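Local coordinates for protein zonadhesin (Komagataella phaffii, PDB 5FX8) that is a putative fungal cell-wall adhesion protein, seen here as its N-terminal part, and may take part in cell-cell interaction by binding other proteins, at residues 117-129 and 136-148. Residues are numbered along the deposited sequence; the frame is centred on the assembly and turned at random.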
loop_
_atom_site.group_PDB
_atom_site.type_symbol
_atom_site.label_atom_id
_atom_site.label_comp_id
_atom_site.label_asym_id
_atom_site.label_seq_id
_atom_site.Cartn_x
_atom_site.Cartn_y
_atom_site.Cartn_z
ATOM N N GLN C 117 15.980 -35.189 49.103
ATOM C CA GLN C 117 16.066 -36.568 48.636
ATOM C C GLN C 117 14.711 -37.067 48.162
ATOM O O GLN C 117 14.614 -37.778 47.154
ATOM C CB GLN C 117 16.617 -37.459 49.750
ATOM C CG GLN C 117 16.776 -38.936 49.384
ATOM C CD GLN C 117 18.205 -39.438 49.560
ATOM O OE1 GLN C 117 18.809 -39.267 50.621
ATOM N NE2 GLN C 117 18.754 -40.050 48.513
ATOM N N PHE C 118 13.648 -36.668 48.850
ATOM C CA PHE C 118 12.331 -37.125 48.449
ATOM C C PHE C 118 11.830 -36.376 47.227
ATOM O O PHE C 118 11.225 -36.983 46.338
ATOM C CB PHE C 118 11.340 -36.978 49.600
ATOM C CG PHE C 118 9.917 -37.158 49.180
ATOM C CD1 PHE C 118 9.410 -38.418 48.932
ATOM C CD2 PHE C 118 9.090 -36.064 49.004
ATOM C CE1 PHE C 118 8.102 -38.581 48.524
ATOM C CE2 PHE C 118 7.788 -36.229 48.601
ATOM C CZ PHE C 118 7.294 -37.490 48.360
ATOM N N THR C 119 12.073 -35.070 47.158
ATOM C CA THR C 119 11.460 -34.275 46.108
ATOM C C THR C 119 12.153 -34.422 44.764
ATOM O O THR C 119 11.513 -34.180 43.739
ATOM C CB THR C 119 11.419 -32.796 46.486
ATOM O OG1 THR C 119 12.749 -32.307 46.665
ATOM C CG2 THR C 119 10.616 -32.586 47.747
ATOM N N GLU C 120 13.436 -34.801 44.740
ATOM C CA GLU C 120 14.097 -35.050 43.460
ATOM C C GLU C 120 13.352 -36.112 42.667
ATOM O O GLU C 120 13.088 -35.948 41.472
ATOM C CB GLU C 120 15.549 -35.481 43.667
ATOM C CG GLU C 120 16.339 -34.621 44.620
ATOM C CD GLU C 120 16.989 -33.445 43.973
ATOM O OE1 GLU C 120 16.727 -33.195 42.804
ATOM O OE2 GLU C 120 17.752 -32.749 44.643
ATOM N N SER C 121 12.993 -37.207 43.325
ATOM C CA SER C 121 12.392 -38.348 42.665
ATOM C C SER C 121 10.908 -38.479 42.961
ATOM O O SER C 121 10.327 -39.528 42.684
ATOM C CB SER C 121 13.128 -39.615 43.083
ATOM O OG SER C 121 13.134 -39.717 44.489
ATOM N N ALA C 122 10.282 -37.455 43.525
ATOM C CA ALA C 122 8.865 -37.569 43.807
ATOM C C ALA C 122 8.054 -37.467 42.526
ATOM O O ALA C 122 8.505 -36.934 41.511
ATOM C CB ALA C 122 8.418 -36.495 44.783
ATOM N N SER C 123 6.836 -37.984 42.582
ATOM C CA SER C 123 5.904 -37.929 41.474
ATOM C C SER C 123 4.532 -37.591 42.023
ATOM O O SER C 123 4.222 -37.940 43.164
ATOM C CB SER C 123 5.832 -39.261 40.711
ATOM O OG SER C 123 7.055 -39.566 40.060
ATOM N N PRO C 124 3.691 -36.909 41.242
ATOM C CA PRO C 124 2.332 -36.633 41.715
ATOM C C PRO C 124 1.581 -37.942 41.801
ATOM O O PRO C 124 1.943 -38.846 41.062
ATOM C CB PRO C 124 1.743 -35.726 40.630
ATOM C CG PRO C 124 2.897 -35.291 39.797
ATOM C CD PRO C 124 3.926 -36.366 39.897
ATOM N N GLY C 125 0.583 -38.067 42.661
ATOM C CA GLY C 125 0.178 -37.016 43.565
ATOM C C GLY C 125 0.115 -37.499 45.004
ATOM O O GLY C 125 0.949 -37.103 45.821
ATOM N N GLN C 126 -0.852 -38.372 45.292
ATOM C CA GLN C 126 -1.134 -38.782 46.657
ATOM C C GLN C 126 0.069 -39.442 47.308
ATOM O O GLN C 126 0.675 -40.356 46.744
ATOM C CB GLN C 126 -2.315 -39.732 46.686
ATOM C CG GLN C 126 -2.343 -40.602 47.907
ATOM C CD GLN C 126 -3.728 -40.749 48.465
ATOM O OE1 GLN C 126 -4.621 -39.991 48.110
ATOM N NE2 GLN C 126 -3.916 -41.719 49.352
ATOM N N HIS C 127 0.403 -38.969 48.510
ATOM C CA HIS C 127 1.494 -39.488 49.319
ATOM C C HIS C 127 1.019 -39.569 50.754
ATOM O O HIS C 127 0.420 -38.615 51.253
ATOM C CB HIS C 127 2.706 -38.582 49.233
ATOM C CG HIS C 127 3.864 -39.048 50.044
ATOM N ND1 HIS C 127 4.693 -40.066 49.633
ATOM C CD2 HIS C 127 4.348 -38.622 51.233
ATOM C CE1 HIS C 127 5.641 -40.249 50.531
ATOM N NE2 HIS C 127 5.452 -39.388 51.516
ATOM N N THR C 128 1.272 -40.690 51.415
ATOM C CA THR C 128 0.906 -40.851 52.815
ATOM C C THR C 128 2.157 -40.811 53.670
ATOM O O THR C 128 3.206 -41.321 53.273
ATOM C CB THR C 128 0.183 -42.160 53.068
ATOM O OG1 THR C 128 1.163 -43.197 53.171
ATOM C CG2 THR C 128 -0.782 -42.463 51.942
ATOM N N PHE C 129 2.044 -40.190 54.837
ATOM C CA PHE C 129 3.149 -40.089 55.781
ATOM C C PHE C 129 2.864 -41.036 56.927
ATOM O O PHE C 129 1.766 -41.018 57.480
ATOM C CB PHE C 129 3.307 -38.671 56.332
ATOM C CG PHE C 129 3.424 -37.601 55.300
ATOM C CD1 PHE C 129 4.641 -37.314 54.722
ATOM C CD2 PHE C 129 2.334 -36.841 54.956
ATOM C CE1 PHE C 129 4.756 -36.321 53.814
ATOM C CE2 PHE C 129 2.449 -35.848 54.047
ATOM C CZ PHE C 129 3.657 -35.585 53.477
ATOM N N GLN C 136 0.178 -47.846 67.676
ATOM C CA GLN C 136 -0.623 -47.455 66.530
ATOM C C GLN C 136 0.259 -46.734 65.537
ATOM O O GLN C 136 1.279 -46.150 65.905
ATOM C CB GLN C 136 -1.788 -46.557 66.936
ATOM C CG GLN C 136 -2.815 -46.397 65.861
ATOM C CD GLN C 136 -3.953 -45.530 66.307
ATOM O OE1 GLN C 136 -4.174 -45.353 67.501
ATOM N NE2 GLN C 136 -4.681 -44.966 65.350
ATOM N N THR C 137 -0.131 -46.815 64.270
ATOM C CA THR C 137 0.493 -46.061 63.196
ATOM C C THR C 137 -0.532 -45.094 62.627
ATOM O O THR C 137 -1.675 -45.479 62.368
ATOM C CB THR C 137 1.032 -46.968 62.095
ATOM O OG1 THR C 137 2.234 -47.609 62.530
ATOM C CG2 THR C 137 1.382 -46.145 60.931
ATOM N N TYR C 138 -0.135 -43.838 62.474
ATOM C CA TYR C 138 -0.979 -42.815 61.881
ATOM C C TYR C 138 -0.474 -42.510 60.479
ATOM O O TYR C 138 0.717 -42.257 60.287
ATOM C CB TYR C 138 -0.973 -41.550 62.724
ATOM C CG TYR C 138 -1.590 -41.677 64.070
ATOM C CD1 TYR C 138 -0.843 -42.083 65.160
ATOM C CD2 TYR C 138 -2.918 -41.360 64.269
ATOM C CE1 TYR C 138 -1.406 -42.179 66.403
ATOM C CE2 TYR C 138 -3.488 -41.449 65.498
ATOM C CZ TYR C 138 -2.735 -41.855 66.561
ATOM O OH TYR C 138 -3.317 -41.947 67.798
ATOM N N SER C 139 -1.379 -42.514 59.506
ATOM C CA SER C 139 -1.013 -42.356 58.099
ATOM C C SER C 139 -1.871 -41.319 57.396
ATOM O O SER C 139 -2.634 -41.652 56.485
ATOM C CB SER C 139 -1.116 -43.688 57.370
ATOM O OG SER C 139 -0.132 -44.551 57.859
ATOM N N PRO C 140 -1.738 -40.045 57.761
ATOM C CA PRO C 140 -2.408 -38.993 56.994
ATOM C C PRO C 140 -1.894 -38.938 55.569
ATOM O O PRO C 140 -0.777 -39.352 55.255
ATOM C CB PRO C 140 -2.047 -37.719 57.752
ATOM C CG PRO C 140 -0.762 -38.049 58.403
ATOM C CD PRO C 140 -0.879 -39.481 58.813
ATOM N N SER C 141 -2.727 -38.380 54.701
ATOM C CA SER C 141 -2.449 -38.379 53.277
ATOM C C SER C 141 -2.515 -36.970 52.710
ATOM O O SER C 141 -3.346 -36.164 53.124
ATOM C CB SER C 141 -3.423 -39.281 52.551
ATOM O OG SER C 141 -2.749 -39.969 51.526
ATOM N N VAL C 142 -1.643 -36.696 51.746
ATOM C CA VAL C 142 -1.578 -35.411 51.061
ATOM C C VAL C 142 -1.352 -35.637 49.566
ATOM O O VAL C 142 -0.567 -36.503 49.169
ATOM C CB VAL C 142 -0.466 -34.541 51.682
ATOM C CG1 VAL C 142 0.098 -33.575 50.675
ATOM C CG2 VAL C 142 -1.020 -33.795 52.868
ATOM N N ASP C 143 -2.026 -34.846 48.734
ATOM C CA ASP C 143 -1.869 -34.914 47.282
ATOM C C ASP C 143 -0.790 -33.940 46.811
ATOM O O ASP C 143 -0.949 -32.724 46.948
ATOM C CB ASP C 143 -3.197 -34.597 46.597
ATOM C CG ASP C 143 -3.229 -35.038 45.147
ATOM O OD1 ASP C 143 -2.564 -36.039 44.808
ATOM O OD2 ASP C 143 -3.945 -34.399 44.352
ATOM N N LEU C 144 0.292 -34.472 46.237
ATOM C CA LEU C 144 1.400 -33.650 45.751
ATOM C C LEU C 144 1.078 -33.199 44.332
ATOM O O LEU C 144 1.306 -33.912 43.355
ATOM C CB LEU C 144 2.719 -34.406 45.828
ATOM C CG LEU C 144 3.138 -34.808 47.250
ATOM C CD1 LEU C 144 4.478 -35.488 47.245
ATOM C CD2 LEU C 144 3.147 -33.647 48.233
ATOM N N VAL C 145 0.595 -32.007 44.233
ATOM C CA VAL C 145 0.014 -31.458 43.029
ATOM C C VAL C 145 1.058 -30.647 42.266
ATOM O O VAL C 145 2.025 -30.122 42.836
ATOM C CB VAL C 145 -1.197 -30.607 43.439
ATOM C CG1 VAL C 145 -0.752 -29.206 43.814
ATOM C CG2 VAL C 145 -2.202 -30.610 42.377
ATOM N N ALA C 146 0.867 -30.563 40.951
ATOM C CA ALA C 146 1.715 -29.748 40.092
ATOM C C ALA C 146 1.298 -28.289 40.162
ATOM O O ALA C 146 0.204 -27.942 40.607
ATOM C CB ALA C 146 1.639 -30.215 38.642
ATOM N N LEU C 147 2.191 -27.435 39.695
ATOM C CA LEU C 147 1.997 -26.008 39.839
ATOM C C LEU C 147 0.695 -25.583 39.184
ATOM O O LEU C 147 0.334 -26.073 38.117
ATOM C CB LEU C 147 3.175 -25.268 39.218
ATOM C CG LEU C 147 4.206 -24.525 40.056
ATOM C CD1 LEU C 147 4.296 -25.078 41.444
ATOM C CD2 LEU C 147 5.543 -24.621 39.369
ATOM N N ASP C 148 -0.012 -24.671 39.833
ATOM C CA ASP C 148 -1.258 -24.142 39.296
ATOM C C ASP C 148 -0.958 -23.240 38.101
ATOM O O ASP C 148 -0.422 -22.140 38.263
ATOM C CB ASP C 148 -1.987 -23.386 40.396
ATOM C CG ASP C 148 -3.325 -22.900 39.965
ATOM O OD1 ASP C 148 -3.728 -23.274 38.864
ATOM O OD2 ASP C 148 -3.992 -22.178 40.725
#
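A beta hairpin formed by strands 126-132 and 137-144 pairs His-127 with Val-142 as the antiparallel hydrogen-bonded pair of this contact; segment 117-129 belongs to the first cohesin-like domain. His-127 N gives its hydrogen to Val-142 O at 2.7 Å, and Val-142 N returns one to His-127 O at 2.9 Å, almost straight at 168°. Non-hydrogen-bonded pairs flank it: Gln-126 with Asp-143, and Thr-128 with Ser-141. Further along, Phe-129 N reaches Pro-140 O at 3.0 Å, nearly in line with the carbonyl. At the other end, where a cis peptide joins Pro-124 to Gly-125, Leu-144 N bonds to Gly-125 O at 2.7 Å, but the donor stands above the carbonyl plane, with a C=O...N angle of 104°.

On the face of Gln-126, Thr-128, Ser-141 and Asp-143, Gln-126 NE2 and the Thr-128 methyl CG2 both lie beside Ser-141 OG, without a hydrogen bond from the amide. The face of His-127 and Val-142 carries the apolar contacts and the imidazole, whose NE2 is hydrogen-bonded to Glu-53. Phe-118, from helix 116-120, sets CZ over the centre of that imidazole, while Phe-129 CD1 lies at its edge. The Phe-129 ring, with CG anti to its carbonyl carbon (chi1 -54°), slants against Val-142, CE2 lying 4.0 Å from CB; Val-9 and Leu-114 also touch this phenylalanine. Val-142 itself touches Ala-19 of strand 18-19, which runs parallel to 137-144 on the side away from 126-132. Leu-144 approaches from the direction opposite to Phe-118, and its CD1 meets the ring edge in plane, 3.6 Å from CZ.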